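Haloacid dehalogenase domain protein hydrolase (PDB 4OVY) probably acts as a metal-dependent hydrolase of the haloacid dehalogenase superfamily, perhaps a phosphatase, and binds calcium in this crystal. Local coordinates at residues A[106-111]-A[203-208]; A[182-187]-A[209-214]; A[52-57]-A[272-277]; A[36-41]-A[156-161]. One frame throughout, in Å; residues are numbered along the deposited sequence.

Contacts 1, 2 and 4 reach one mixed sheet. Contact 3 joins the start of helix 55-67 to the loop 272-277, outside the strand pairing. Contact 4 pairs strands 38-41 and 156-161, and strand 183-195 continues the sheet beside 156-161. Contact 2, centred about 13 Å from contact 4, ties strand 183-195 to the chain leaving strand 207-209. Contact 1, centred about 16 Å from contact 2, ties the end of strand 198-204 to the loop between helices 95-106 and 112-125, away from the metal site. Along the chain the order of first segments is contact 4, 3, 1, 2. Contacts 3 and 4 flank the calcium site, whose ligands Asp-42, Asp-44 and Asn-234 follow strands 38-41 and 230-233.

Contact 1: A[106-111]-A[203-208]; sequences THAGMT and RLAELN. With EDO (1,2-ethanediol), chain I.
Arg-203 lays its side chain along the turn at 107-110, with CD beside CG of Met-110 at 4.0 Å and NE close to CB of His-107. Met-110, a selenomethionine here, runs side by side with the arginine and points the same way. The arginine chain bends at chi3 (51°), which brings NE to the carbonyl of His-107. Arg-203 NE donates to His-107 O over 3.2 Å. The acceptor lies near the guanidinium plane, but the donor stands above the carbonyl plane, 57° out of it. Two straighter backbone bonds flank this one. Gly-109 N gives to Arg-203 O at 2.8 Å, and Arg-203 N gives to Met-110 O at 2.9 Å. Residues 107-110 form a type II beta turn, and the positive phi of Gly-109 suits its place there. At the exposed margin Ala-108 CB and Ala-205 CB meet at 3.8 Å. Phe-115 of helix 112-125 makes a cation-pi contact with Arg-203 and an edge-to-face contact with His-107, whose ND1 bonds to Thr-103 O. Arg-203 therefore holds the turn through backbone N, backbone O and side-chain NE. No carboxylate faces the guanidinium across this contact; the ring of Phe-115 probably eases its charge.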
loop_
_atom_site.group_PDB
_atom_site.type_symbol
_atom_site.label_atom_id
_atom_site.label_comp_id
_atom_site.label_asym_id
_atom_site.label_seq_id
_atom_site.Cartn_x
_atom_site.Cartn_y
_atom_site.Cartn_z
ATOM N N THR A 106 1.683 -1.140 -24.329
ATOM C CA THR A 106 0.503 -0.791 -25.113
ATOM C C THR A 106 -0.345 0.315 -24.493
ATOM O O THR A 106 -1.308 0.758 -25.113
ATOM C CB THR A 106 -0.386 -2.029 -25.365
ATOM O OG1 THR A 106 -0.655 -2.711 -24.131
ATOM C CG2 THR A 106 0.311 -2.987 -26.326
ATOM N N HIS A 107 0.002 0.760 -23.284
ATOM C CA HIS A 107 -0.758 1.814 -22.603
ATOM C C HIS A 107 0.091 2.906 -21.958
ATOM O O HIS A 107 -0.376 3.605 -21.061
ATOM C CB HIS A 107 -1.661 1.176 -21.556
ATOM C CG HIS A 107 -2.667 0.245 -22.141
ATOM N ND1 HIS A 107 -2.371 -1.060 -22.459
ATOM C CD2 HIS A 107 -3.951 0.444 -22.515
ATOM C CE1 HIS A 107 -3.437 -1.637 -22.983
ATOM N NE2 HIS A 107 -4.410 -0.745 -23.024
ATOM N N ALA A 108 1.330 3.065 -22.410
ATOM C CA ALA A 108 2.209 4.107 -21.886
ATOM C C ALA A 108 1.779 5.463 -22.424
ATOM O O ALA A 108 1.291 5.555 -23.541
ATOM C CB ALA A 108 3.658 3.829 -22.267
ATOM N N GLY A 109 1.952 6.506 -21.621
ATOM C CA GLY A 109 1.658 7.876 -22.045
ATOM C C GLY A 109 0.251 8.363 -21.742
ATOM O O GLY A 109 -0.039 9.555 -21.892
HETATM N N MSE A 110 -0.631 7.457 -21.335
HETATM C CA MSE A 110 -1.992 7.831 -20.946
HETATM C C MSE A 110 -2.059 7.947 -19.447
HETATM O O MSE A 110 -1.180 7.449 -18.735
HETATM C CB MSE A 110 -3.010 6.828 -21.499
HETATM C CG MSE A 110 -3.041 5.492 -20.771
HETATM SE SE MSE A 110 -4.501 4.351 -21.455
HETATM C CE MSE A 110 -3.918 4.278 -23.341
ATOM N N THR A 111 -3.099 8.609 -18.954
ATOM C CA THR A 111 -3.266 8.777 -17.518
ATOM C C THR A 111 -3.836 7.524 -16.879
ATOM O O THR A 111 -4.384 6.653 -17.562
ATOM C CB THR A 111 -4.187 9.956 -17.159
ATOM O OG1 THR A 111 -5.517 9.671 -17.590
ATOM C CG2 THR A 111 -3.700 11.252 -17.810
ATOM N N ARG A 203 1.071 7.027 -16.980
ATOM C CA ARG A 203 1.740 5.732 -17.049
ATOM C C ARG A 203 3.019 5.806 -17.892
ATOM O O ARG A 203 3.020 6.343 -19.003
ATOM C CB ARG A 203 0.801 4.691 -17.647
ATOM C CG ARG A 203 -0.465 4.432 -16.839
ATOM C CD ARG A 203 -1.434 3.571 -17.630
ATOM N NE ARG A 203 -0.766 2.381 -18.142
ATOM C CZ ARG A 203 -0.682 1.210 -17.517
ATOM N NH1 ARG A 203 -1.259 1.011 -16.334
ATOM N NH2 ARG A 203 -0.018 0.213 -18.101
ATOM N N LEU A 204 4.102 5.257 -17.358
ATOM C CA LEU A 204 5.380 5.197 -18.057
ATOM C C LEU A 204 5.611 3.819 -18.677
ATOM O O LEU A 204 4.981 2.832 -18.291
ATOM C CB LEU A 204 6.513 5.525 -17.092
ATOM C CG LEU A 204 6.416 6.875 -16.373
ATOM C CD1 LEU A 204 7.618 7.053 -15.461
ATOM C CD2 LEU A 204 6.317 8.020 -17.374
ATOM N N ALA A 205 6.515 3.767 -19.650
ATOM C CA ALA A 205 6.912 2.511 -20.280
ATOM C C ALA A 205 8.069 1.918 -19.489
ATOM O O ALA A 205 9.137 1.638 -20.029
ATOM C CB ALA A 205 7.314 2.752 -21.733
ATOM N N GLU A 206 7.839 1.731 -18.195
ATOM C CA GLU A 206 8.857 1.268 -17.275
ATOM C C GLU A 206 8.170 0.436 -16.202
ATOM O O GLU A 206 7.137 0.849 -15.680
ATOM C CB GLU A 206 9.546 2.477 -16.651
ATOM C CG GLU A 206 10.964 2.239 -16.194
ATOM C CD GLU A 206 11.577 3.475 -15.560
ATOM O OE1 GLU A 206 11.156 4.605 -15.908
ATOM O OE2 GLU A 206 12.473 3.312 -14.704
ATOM N N LEU A 207 8.730 -0.734 -15.894
ATOM C CA LEU A 207 8.182 -1.599 -14.852
ATOM C C LEU A 207 8.453 -1.008 -13.477
ATOM O O LEU A 207 9.532 -0.489 -13.217
ATOM C CB LEU A 207 8.803 -2.997 -14.904
ATOM C CG LEU A 207 8.431 -3.916 -16.063
ATOM C CD1 LEU A 207 9.181 -5.232 -15.915
ATOM C CD2 LEU A 207 6.921 -4.139 -16.123
ATOM N N ASN A 208 7.471 -1.114 -12.596
ATOM C CA ASN A 208 7.649 -0.737 -11.206
ATOM C C ASN A 208 7.861 -1.972 -10.340
ATOM O O ASN A 208 8.811 -2.037 -9.561
ATOM C CB ASN A 208 6.438 0.062 -10.713
ATOM C CG ASN A 208 6.606 0.548 -9.289
ATOM O OD1 ASN A 208 7.652 1.071 -8.933
ATOM N ND2 ASN A 208 5.575 0.376 -8.467
HETATM C C1 EDO I . 5.136 2.398 -5.737
HETATM O O1 EDO I . 4.803 1.002 -5.689
HETATM C C2 EDO I . 5.994 2.742 -4.542
HETATM O O2 EDO I . 7.060 1.789 -4.456
#

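Contact 2: A[182-187]-A[209-214]; sequences QVIGSS and FIDDQA. With EDO (1,2-ethanediol), chain D; EDO (1,2-ethanediol), chain H.
Ser-186 meets the facing loop with its hydroxyl, and OG accepts a nearly straight bond from Asp-211 N at 3.0 Å. Its chi1 of -64° sets OG beside its own backbone N and opposite the carbonyl carbon. The same OG also bonds to Gly-162 O, so two groups fix it. Asp-211 holds CG anti to its N (chi1 -175°), and this sends the carboxylate past Gly-185 to Ile-184. There the two side chains cross at about a right angle, with Asp-211 OD2 3.6 Å from Ile-184 CG2. Phe-209 brings Gly-185 O to its ring edge, 4.0 Å from CD2. Ser-187 and Phe-209 form an antiparallel hydrogen-bonded pair, with Ser-187 N to Phe-209 O at 2.8 Å and Phe-209 N to Ser-187 O at 3.2 Å. A 1,2-ethanediol, probably from the crystallisation liquor, sits beside Phe-209. O2 of the ethanediol accepts from Ser-187 OG at 2.6 Å and donates to Gly-185 O; Asp-44 also bonds to an ethanediol. Strand 156-161 lies next to strand 183-195, and its Val-160 touches both Ile-184 and Asp-211. Helix 95-106 packs on Ser-186 and Ile-210, while helix 215-223 meets Ile-184, Phe-209 and Asp-211.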
loop_
_atom_site.group_PDB
_atom_site.type_symbol
_atom_site.label_atom_id
_atom_site.label_comp_id
_atom_site.label_asym_id
_atom_site.label_seq_id
_atom_site.Cartn_x
_atom_site.Cartn_y
_atom_site.Cartn_z
ATOM N N GLN A 182 -6.461 -2.057 -0.799
ATOM C CA GLN A 182 -6.209 -3.420 -0.345
ATOM C C GLN A 182 -5.981 -4.380 -1.508
ATOM O O GLN A 182 -6.123 -5.598 -1.362
ATOM C CB GLN A 182 -7.357 -3.893 0.554
ATOM C CG GLN A 182 -7.352 -3.143 1.870
ATOM C CD GLN A 182 -8.488 -3.489 2.808
ATOM O OE1 GLN A 182 -9.107 -4.559 2.744
ATOM N NE2 GLN A 182 -8.745 -2.587 3.707
ATOM N N VAL A 183 -5.631 -3.819 -2.663
ATOM C CA VAL A 183 -5.266 -4.603 -3.832
ATOM C C VAL A 183 -3.770 -4.398 -4.051
ATOM O O VAL A 183 -3.298 -3.265 -4.129
ATOM C CB VAL A 183 -6.039 -4.169 -5.090
ATOM C CG1 VAL A 183 -5.581 -4.986 -6.300
ATOM C CG2 VAL A 183 -7.542 -4.315 -4.876
ATOM N N ILE A 184 -3.034 -5.500 -4.107
ATOM C CA ILE A 184 -1.605 -5.488 -4.368
ATOM C C ILE A 184 -1.394 -6.287 -5.641
ATOM O O ILE A 184 -1.938 -7.384 -5.797
ATOM C CB ILE A 184 -0.822 -6.115 -3.200
ATOM C CG1 ILE A 184 -0.978 -5.257 -1.946
ATOM C CG2 ILE A 184 0.655 -6.271 -3.531
ATOM C CD1 ILE A 184 -0.495 -5.939 -0.680
ATOM N N GLY A 185 -0.623 -5.726 -6.562
ATOM C CA GLY A 185 -0.416 -6.359 -7.848
ATOM C C GLY A 185 0.852 -5.881 -8.524
ATOM O O GLY A 185 1.661 -5.159 -7.932
ATOM N N SER A 186 1.025 -6.292 -9.767
ATOM C CA SER A 186 2.147 -5.807 -10.568
ATOM C C SER A 186 1.803 -4.414 -11.094
ATOM O O SER A 186 0.633 -4.072 -11.243
ATOM C CB SER A 186 2.436 -6.759 -11.723
ATOM O OG SER A 186 2.841 -8.027 -11.246
ATOM N N SER A 187 2.821 -3.614 -11.382
ATOM C CA SER A 187 2.597 -2.226 -11.775
ATOM C C SER A 187 3.701 -1.663 -12.677
ATOM O O SER A 187 4.821 -2.180 -12.718
ATOM C CB SER A 187 2.454 -1.348 -10.520
ATOM O OG SER A 187 3.606 -1.435 -9.685
ATOM N N PHE A 209 6.975 -2.952 -10.476
ATOM C CA PHE A 209 7.002 -4.120 -9.611
ATOM C C PHE A 209 6.236 -5.292 -10.207
ATOM O O PHE A 209 5.173 -5.105 -10.794
ATOM C CB PHE A 209 6.422 -3.757 -8.242
ATOM C CG PHE A 209 6.597 -4.824 -7.207
ATOM C CD1 PHE A 209 7.845 -5.053 -6.634
ATOM C CD2 PHE A 209 5.518 -5.602 -6.799
ATOM C CE1 PHE A 209 8.008 -6.041 -5.676
ATOM C CE2 PHE A 209 5.680 -6.588 -5.841
ATOM C CZ PHE A 209 6.923 -6.806 -5.280
ATOM N N ILE A 210 6.802 -6.494 -10.049
ATOM C CA ILE A 210 6.173 -7.742 -10.446
ATOM C C ILE A 210 5.865 -8.538 -9.178
ATOM O O ILE A 210 6.771 -8.993 -8.472
ATOM C CB ILE A 210 7.087 -8.571 -11.383
ATOM C CG1 ILE A 210 7.449 -7.764 -12.635
ATOM C CG2 ILE A 210 6.427 -9.891 -11.759
ATOM C CD1 ILE A 210 6.265 -7.220 -13.416
ATOM N N ASP A 211 4.574 -8.709 -8.909
ATOM C CA ASP A 211 4.083 -9.260 -7.648
ATOM C C ASP A 211 3.751 -10.751 -7.768
ATOM O O ASP A 211 2.592 -11.164 -7.599
ATOM C CB ASP A 211 2.836 -8.477 -7.225
ATOM C CG ASP A 211 2.313 -8.889 -5.860
ATOM O OD1 ASP A 211 3.126 -8.953 -4.915
ATOM O OD2 ASP A 211 1.084 -9.123 -5.737
ATOM N N ASP A 212 4.769 -11.559 -8.049
ATOM C CA ASP A 212 4.581 -13.004 -8.174
ATOM C C ASP A 212 5.752 -13.767 -7.571
ATOM O O ASP A 212 6.855 -13.220 -7.427
ATOM C CB ASP A 212 4.386 -13.386 -9.643
ATOM C CG ASP A 212 3.668 -14.735 -9.827
ATOM O OD1 ASP A 212 3.078 -15.274 -8.864
ATOM O OD2 ASP A 212 3.695 -15.253 -10.957
ATOM N N GLN A 213 5.495 -15.024 -7.213
ATOM C CA GLN A 213 6.505 -15.912 -6.628
ATOM C C GLN A 213 7.121 -15.248 -5.389
ATOM O O GLN A 213 6.384 -14.808 -4.509
ATOM C CB GLN A 213 7.552 -16.308 -7.685
ATOM C CG GLN A 213 6.954 -16.850 -8.969
ATOM C CD GLN A 213 7.997 -17.025 -10.052
ATOM O OE1 GLN A 213 8.913 -17.838 -9.925
ATOM N NE2 GLN A 213 7.862 -16.264 -11.125
ATOM N N ALA A 214 8.449 -15.134 -5.313
ATOM C CA ALA A 214 9.079 -14.525 -4.143
ATOM C C ALA A 214 8.826 -13.018 -4.051
ATOM O O ALA A 214 9.144 -12.402 -3.034
ATOM C CB ALA A 214 10.578 -14.824 -4.112
HETATM C C1 EDO D . 2.563 -3.597 -5.351
HETATM O O1 EDO D . 1.139 -3.423 -5.389
HETATM C C2 EDO D . 3.267 -2.631 -6.307
HETATM O O2 EDO D . 2.826 -2.808 -7.657
HETATM C C1 EDO H . -1.367 -13.550 -13.415
HETATM O O1 EDO H . -2.037 -14.150 -12.295
HETATM C C2 EDO H . 0.049 -14.100 -13.538
HETATM O O2 EDO H . 0.652 -14.200 -12.241
#

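Contact 3: A[52-57]-A[272-277]; sequences PMYVQL and SPFGRL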
loop_
_atom_site.group_PDB
_atom_site.type_symbol
_atom_site.label_atom_id
_atom_site.label_comp_id
_atom_site.label_asym_id
_atom_site.label_seq_id
_atom_site.Cartn_x
_atom_site.Cartn_y
_atom_site.Cartn_z
ATOM N N PRO A 52 -9.740 -20.083 -20.282
ATOM C CA PRO A 52 -8.574 -20.653 -20.973
ATOM C C PRO A 52 -7.298 -19.832 -20.850
ATOM O O PRO A 52 -6.242 -20.279 -21.312
ATOM C CB PRO A 52 -9.029 -20.700 -22.438
ATOM C CG PRO A 52 -9.992 -19.571 -22.554
ATOM C CD PRO A 52 -10.695 -19.482 -21.230
HETATM N N MSE A 53 -7.387 -18.645 -20.252
HETATM C CA MSE A 53 -6.199 -17.823 -19.964
HETATM C C MSE A 53 -6.498 -16.820 -18.884
HETATM O O MSE A 53 -7.663 -16.563 -18.562
HETATM C CB MSE A 53 -5.718 -17.074 -21.219
HETATM C CG MSE A 53 -6.758 -16.095 -21.749
HETATM SE SE MSE A 53 -6.166 -15.272 -23.434
HETATM C CE MSE A 53 -6.807 -16.733 -24.587
ATOM N N TYR A 54 -5.451 -16.220 -18.324
ATOM C CA TYR A 54 -5.626 -15.136 -17.360
ATOM C C TYR A 54 -6.508 -14.089 -18.019
ATOM O O TYR A 54 -6.327 -13.779 -19.207
ATOM C CB TYR A 54 -4.275 -14.527 -16.950
ATOM C CG TYR A 54 -3.272 -15.521 -16.383
ATOM C CD1 TYR A 54 -3.640 -16.420 -15.382
ATOM C CD2 TYR A 54 -1.949 -15.550 -16.832
ATOM C CE1 TYR A 54 -2.731 -17.321 -14.856
ATOM C CE2 TYR A 54 -1.032 -16.449 -16.303
ATOM C CZ TYR A 54 -1.430 -17.337 -15.315
ATOM O OH TYR A 54 -0.536 -18.248 -14.780
ATOM N N VAL A 55 -7.473 -13.552 -17.275
ATOM C CA VAL A 55 -8.411 -12.600 -17.858
ATOM C C VAL A 55 -7.684 -11.364 -18.399
ATOM O O VAL A 55 -8.064 -10.833 -19.441
ATOM C CB VAL A 55 -9.513 -12.177 -16.860
ATOM C CG1 VAL A 55 -10.394 -11.087 -17.457
ATOM C CG2 VAL A 55 -10.366 -13.384 -16.478
ATOM N N GLN A 56 -6.643 -10.908 -17.703
ATOM C CA GLN A 56 -5.869 -9.776 -18.199
ATOM C C GLN A 56 -5.165 -10.094 -19.521
ATOM O O GLN A 56 -4.952 -9.192 -20.325
ATOM C CB GLN A 56 -4.869 -9.260 -17.169
ATOM C CG GLN A 56 -4.196 -7.960 -17.592
ATOM C CD GLN A 56 -3.235 -7.425 -16.559
ATOM O OE1 GLN A 56 -3.311 -7.773 -15.388
ATOM N NE2 GLN A 56 -2.333 -6.559 -16.989
ATOM N N LEU A 57 -4.806 -11.355 -19.748
ATOM C CA LEU A 57 -4.227 -11.741 -21.042
ATOM C C LEU A 57 -5.276 -11.626 -22.153
ATOM O O LEU A 57 -4.970 -11.135 -23.251
ATOM C CB LEU A 57 -3.596 -13.137 -20.981
ATOM C CG LEU A 57 -2.814 -13.584 -22.224
ATOM C CD1 LEU A 57 -1.751 -12.567 -22.622
ATOM C CD2 LEU A 57 -2.195 -14.954 -21.986
ATOM N N SER A 272 -0.694 -27.443 -16.406
ATOM C CA SER A 272 -1.406 -26.290 -16.924
ATOM C C SER A 272 -0.448 -25.146 -17.215
ATOM O O SER A 272 0.378 -24.811 -16.381
ATOM C CB SER A 272 -2.452 -25.812 -15.922
ATOM O OG SER A 272 -3.248 -24.795 -16.496
ATOM N N PRO A 273 -0.556 -24.540 -18.403
ATOM C CA PRO A 273 0.229 -23.331 -18.637
ATOM C C PRO A 273 -0.243 -22.147 -17.780
ATOM O O PRO A 273 0.552 -21.270 -17.470
ATOM C CB PRO A 273 0.023 -23.049 -20.126
ATOM C CG PRO A 273 -1.182 -23.810 -20.535
ATOM C CD PRO A 273 -1.316 -24.968 -19.590
ATOM N N PHE A 274 -1.519 -22.132 -17.400
ATOM C CA PHE A 274 -2.071 -21.065 -16.570
ATOM C C PHE A 274 -2.430 -21.618 -15.196
ATOM O O PHE A 274 -3.160 -22.598 -15.095
ATOM C CB PHE A 274 -3.300 -20.460 -17.252
ATOM C CG PHE A 274 -2.999 -19.868 -18.604
ATOM C CD1 PHE A 274 -2.357 -18.642 -18.704
ATOM C CD2 PHE A 274 -3.341 -20.539 -19.771
ATOM C CE1 PHE A 274 -2.060 -18.089 -19.940
ATOM C CE2 PHE A 274 -3.051 -19.988 -21.014
ATOM C CZ PHE A 274 -2.405 -18.766 -21.098
ATOM N N GLY A 275 -1.905 -20.997 -14.142
ATOM C CA GLY A 275 -2.179 -21.445 -12.777
ATOM C C GLY A 275 -1.613 -22.817 -12.453
ATOM O O GLY A 275 -2.242 -23.604 -11.737
ATOM N N ARG A 276 -0.418 -23.103 -12.970
ATOM C CA ARG A 276 0.236 -24.380 -12.719
ATOM C C ARG A 276 0.405 -24.612 -11.221
ATOM O O ARG A 276 0.922 -23.759 -10.504
ATOM C CB ARG A 276 1.607 -24.460 -13.405
ATOM C CG ARG A 276 2.196 -25.868 -13.410
ATOM C CD ARG A 276 3.600 -25.902 -13.992
ATOM N NE ARG A 276 3.669 -25.282 -15.316
ATOM C CZ ARG A 276 3.411 -25.892 -16.477
ATOM N NH1 ARG A 276 3.054 -27.170 -16.524
ATOM N NH2 ARG A 276 3.514 -25.210 -17.611
ATOM N N LEU A 277 -0.050 -25.775 -10.774
ATOM C CA LEU A 277 0.004 -26.179 -9.374
ATOM C C LEU A 277 0.685 -27.539 -9.327
ATOM O O LEU A 277 0.165 -28.513 -9.862
ATOM C CB LEU A 277 -1.412 -26.269 -8.797
ATOM C CG LEU A 277 -1.524 -26.816 -7.366
ATOM C CD1 LEU A 277 -0.741 -25.951 -6.384
ATOM C CD2 LEU A 277 -2.979 -26.955 -6.941
#
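Tyr-54 OH accepts a hydrogen bond from Gly-275 N at 3.1 Å, with an N-H...O angle of 164°. It is the one hydrogen bond between the two segments, and it fixes the tyrosine tip on the loop. Gly-275 has positive phi, which favours glycine. Just before it, Phe-274 sets its ring against Met-53, Tyr-54 and Leu-57. Its edge points at the face of Tyr-54, and Phe-274 CD1 lies 3.5 Å from Tyr-54 CE2. The rings make a T-shaped pair, with centroids 5.0 Å apart and planes at 85°. On a face of the phenylalanine ring sits Met-53, a selenomethionine here. Met-53 CA stands 3.8 Å from the centroid of the Phe-274 ring, almost on the normal, in a CH-pi contact, and Met-53 CB reaches Phe-274 CZ at 3.7 Å. Leu-57 CD2 meets Phe-274 CE1 at 3.7 Å. Within the loop, Ser-272 OG donates to Phe-274 O at 2.6 Å, and it also bonds to Gln-51. Leu-88 of helix 88-91 also touches Met-53 and Phe-274. Tyr-54 lies beside Glu-50 and Asp-44. The arrangement thus borders the calcium site, where Asp-42 and Asp-44 belong to a sequence consistent with the DxDx(T/V) motif of haloacid dehalogenase-type hydrolases.

Contact 4: A[36-41]-A[156-161]; sequences ERIVTF and KTFIVS
Ile-38 can be followed from its backbone outward over strand 156-161. CB rises on the sheet face that also carries Thr-40, Lys-156 and Phe-158. Ile-38 CG2 reaches Phe-158 CD1 at 4.0 Å. CG1 takes the other branch (chi1 -57°), and the next bend brings Ile-38 CD1 to Lys-156 CB at 4.0 Å and also near Phe-158 CE1. Ile-38 and Lys-156 lie side by side here. Further along this side, the methyl CG2 of Thr-40 meets CG2 of Val-160 at 3.5 Å. On the other face Val-39 CG1 packs against Thr-157 CG2 at 3.7 Å. The Phe-41 ring turns its edge to Phe-158 O.

The strands run parallel. Their short axes lie 4.5 Å apart at an angle of 34°. Five backbone bonds join them, from Lys-156 N to Arg-37 O at 2.8 Å through to Val-160 N to Phe-41 O, also 2.8 Å. Lys-156 NZ forms a salt bridge with Glu-181 of the second subunit.

Parallel central strands with helices on the sides form the Rossmann-like core of haloacid dehalogenase-type hydrolases, and Asp-42 follows the end of strand 38-41. Strand 230-233 pairs with 38-41 on its other edge, and strand 183-195 does so with 156-161. Helix 141-152 packs on Phe-41 and Thr-157, and helix 239-246 places Met-241 against Thr-40 and Val-160.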
loop_
_atom_site.group_PDB
_atom_site.type_symbol
_atom_site.label_atom_id
_atom_site.label_comp_id
_atom_site.label_asym_id
_atom_site.label_seq_id
_atom_site.Cartn_x
_atom_site.Cartn_y
_atom_site.Cartn_z
ATOM N N GLU A 36 -4.361 -6.852 13.622
ATOM C CA GLU A 36 -3.413 -7.804 13.027
ATOM C C GLU A 36 -4.074 -8.852 12.117
ATOM O O GLU A 36 -3.380 -9.664 11.495
ATOM C CB GLU A 36 -2.614 -8.512 14.133
ATOM C CG GLU A 36 -1.622 -7.615 14.859
ATOM C CD GLU A 36 -1.009 -8.276 16.088
ATOM O OE1 GLU A 36 -0.673 -9.482 16.050
ATOM O OE2 GLU A 36 -0.861 -7.586 17.106
ATOM N N ARG A 37 -5.402 -8.828 12.025
ATOM C CA ARG A 37 -6.144 -9.825 11.249
ATOM C C ARG A 37 -6.113 -9.529 9.751
ATOM O O ARG A 37 -7.098 -9.079 9.165
ATOM C CB ARG A 37 -7.580 -9.928 11.756
ATOM C CG ARG A 37 -7.652 -10.388 13.203
ATOM C CD ARG A 37 -9.085 -10.506 13.686
ATOM N NE ARG A 37 -9.109 -10.604 15.136
ATOM C CZ ARG A 37 -10.189 -10.474 15.895
ATOM N NH1 ARG A 37 -11.387 -10.259 15.356
ATOM N NH2 ARG A 37 -10.060 -10.561 17.213
ATOM N N ILE A 38 -4.961 -9.794 9.149
ATOM C CA ILE A 38 -4.726 -9.570 7.727
ATOM C C ILE A 38 -4.786 -10.915 7.029
ATOM O O ILE A 38 -4.121 -11.874 7.456
ATOM C CB ILE A 38 -3.319 -8.973 7.483
ATOM C CG1 ILE A 38 -3.125 -7.661 8.250
ATOM C CG2 ILE A 38 -3.046 -8.796 5.993
ATOM C CD1 ILE A 38 -4.226 -6.652 8.034
ATOM N N VAL A 39 -5.574 -10.985 5.960
ATOM C CA VAL A 39 -5.654 -12.175 5.116
ATOM C C VAL A 39 -5.432 -11.788 3.656
ATOM O O VAL A 39 -5.981 -10.792 3.184
ATOM C CB VAL A 39 -6.991 -12.939 5.293
ATOM C CG1 VAL A 39 -8.191 -12.051 5.016
ATOM C CG2 VAL A 39 -7.031 -14.170 4.402
ATOM N N THR A 40 -4.611 -12.575 2.959
ATOM C CA THR A 40 -4.250 -12.299 1.572
ATOM C C THR A 40 -4.726 -13.407 0.638
ATOM O O THR A 40 -4.580 -14.598 0.931
ATOM C CB THR A 40 -2.730 -12.101 1.399
ATOM O OG1 THR A 40 -2.023 -13.229 1.934
ATOM C CG2 THR A 40 -2.274 -10.836 2.079
ATOM N N PHE A 41 -5.294 -12.990 -0.488
ATOM C CA PHE A 41 -5.791 -13.885 -1.524
ATOM C C PHE A 41 -5.107 -13.575 -2.847
ATOM O O PHE A 41 -5.015 -12.416 -3.246
ATOM C CB PHE A 41 -7.292 -13.665 -1.748
ATOM C CG PHE A 41 -8.151 -14.041 -0.575
ATOM C CD1 PHE A 41 -8.358 -13.149 0.468
ATOM C CD2 PHE A 41 -8.775 -15.277 -0.525
ATOM C CE1 PHE A 41 -9.152 -13.497 1.549
ATOM C CE2 PHE A 41 -9.569 -15.630 0.557
ATOM C CZ PHE A 41 -9.760 -14.735 1.589
ATOM N N LYS A 156 -9.114 -7.849 7.627
ATOM C CA LYS A 156 -8.944 -7.032 6.425
ATOM C C LYS A 156 -8.485 -7.941 5.300
ATOM O O LYS A 156 -7.424 -8.566 5.392
ATOM C CB LYS A 156 -7.900 -5.928 6.623
ATOM C CG LYS A 156 -8.328 -4.838 7.583
ATOM C CD LYS A 156 -7.245 -3.785 7.790
ATOM C CE LYS A 156 -7.278 -2.680 6.747
ATOM N NZ LYS A 156 -6.710 -1.403 7.288
ATOM N N THR A 157 -9.278 -7.988 4.237
ATOM C CA THR A 157 -9.056 -8.892 3.118
ATOM C C THR A 157 -8.300 -8.155 2.017
ATOM O O THR A 157 -8.794 -7.159 1.498
ATOM C CB THR A 157 -10.392 -9.407 2.542
ATOM O OG1 THR A 157 -11.233 -8.293 2.206
ATOM C CG2 THR A 157 -11.118 -10.297 3.551
ATOM N N PHE A 158 -7.108 -8.641 1.681
ATOM C CA PHE A 158 -6.295 -8.076 0.604
ATOM C C PHE A 158 -6.190 -9.044 -0.579
ATOM O O PHE A 158 -6.157 -10.271 -0.406
ATOM C CB PHE A 158 -4.862 -7.824 1.082
ATOM C CG PHE A 158 -4.692 -6.621 1.956
ATOM C CD1 PHE A 158 -5.080 -6.656 3.292
ATOM C CD2 PHE A 158 -4.073 -5.472 1.468
ATOM C CE1 PHE A 158 -4.889 -5.555 4.109
ATOM C CE2 PHE A 158 -3.886 -4.374 2.283
ATOM C CZ PHE A 158 -4.294 -4.414 3.603
ATOM N N ILE A 159 -6.098 -8.486 -1.780
ATOM C CA ILE A 159 -5.645 -9.249 -2.940
ATOM C C ILE A 159 -4.138 -9.055 -3.108
ATOM O O ILE A 159 -3.631 -7.937 -2.986
ATOM C CB ILE A 159 -6.377 -8.819 -4.224
ATOM C CG1 ILE A 159 -7.815 -9.339 -4.197
ATOM C CG2 ILE A 159 -5.670 -9.344 -5.467
ATOM C CD1 ILE A 159 -8.689 -8.725 -5.268
ATOM N N VAL A 160 -3.444 -10.156 -3.386
ATOM C CA VAL A 160 -2.016 -10.156 -3.678
ATOM C C VAL A 160 -1.826 -11.011 -4.937
ATOM O O VAL A 160 -1.741 -12.231 -4.867
ATOM C CB VAL A 160 -1.182 -10.683 -2.495
ATOM C CG1 VAL A 160 0.311 -10.578 -2.790
ATOM C CG2 VAL A 160 -1.503 -9.901 -1.224
ATOM N N SER A 161 -1.773 -10.343 -6.089
ATOM C CA SER A 161 -1.835 -11.007 -7.395
ATOM C C SER A 161 -0.655 -10.614 -8.276
ATOM O O SER A 161 -0.097 -9.534 -8.136
ATOM C CB SER A 161 -3.148 -10.645 -8.092
ATOM O OG SER A 161 -3.154 -11.016 -9.462
#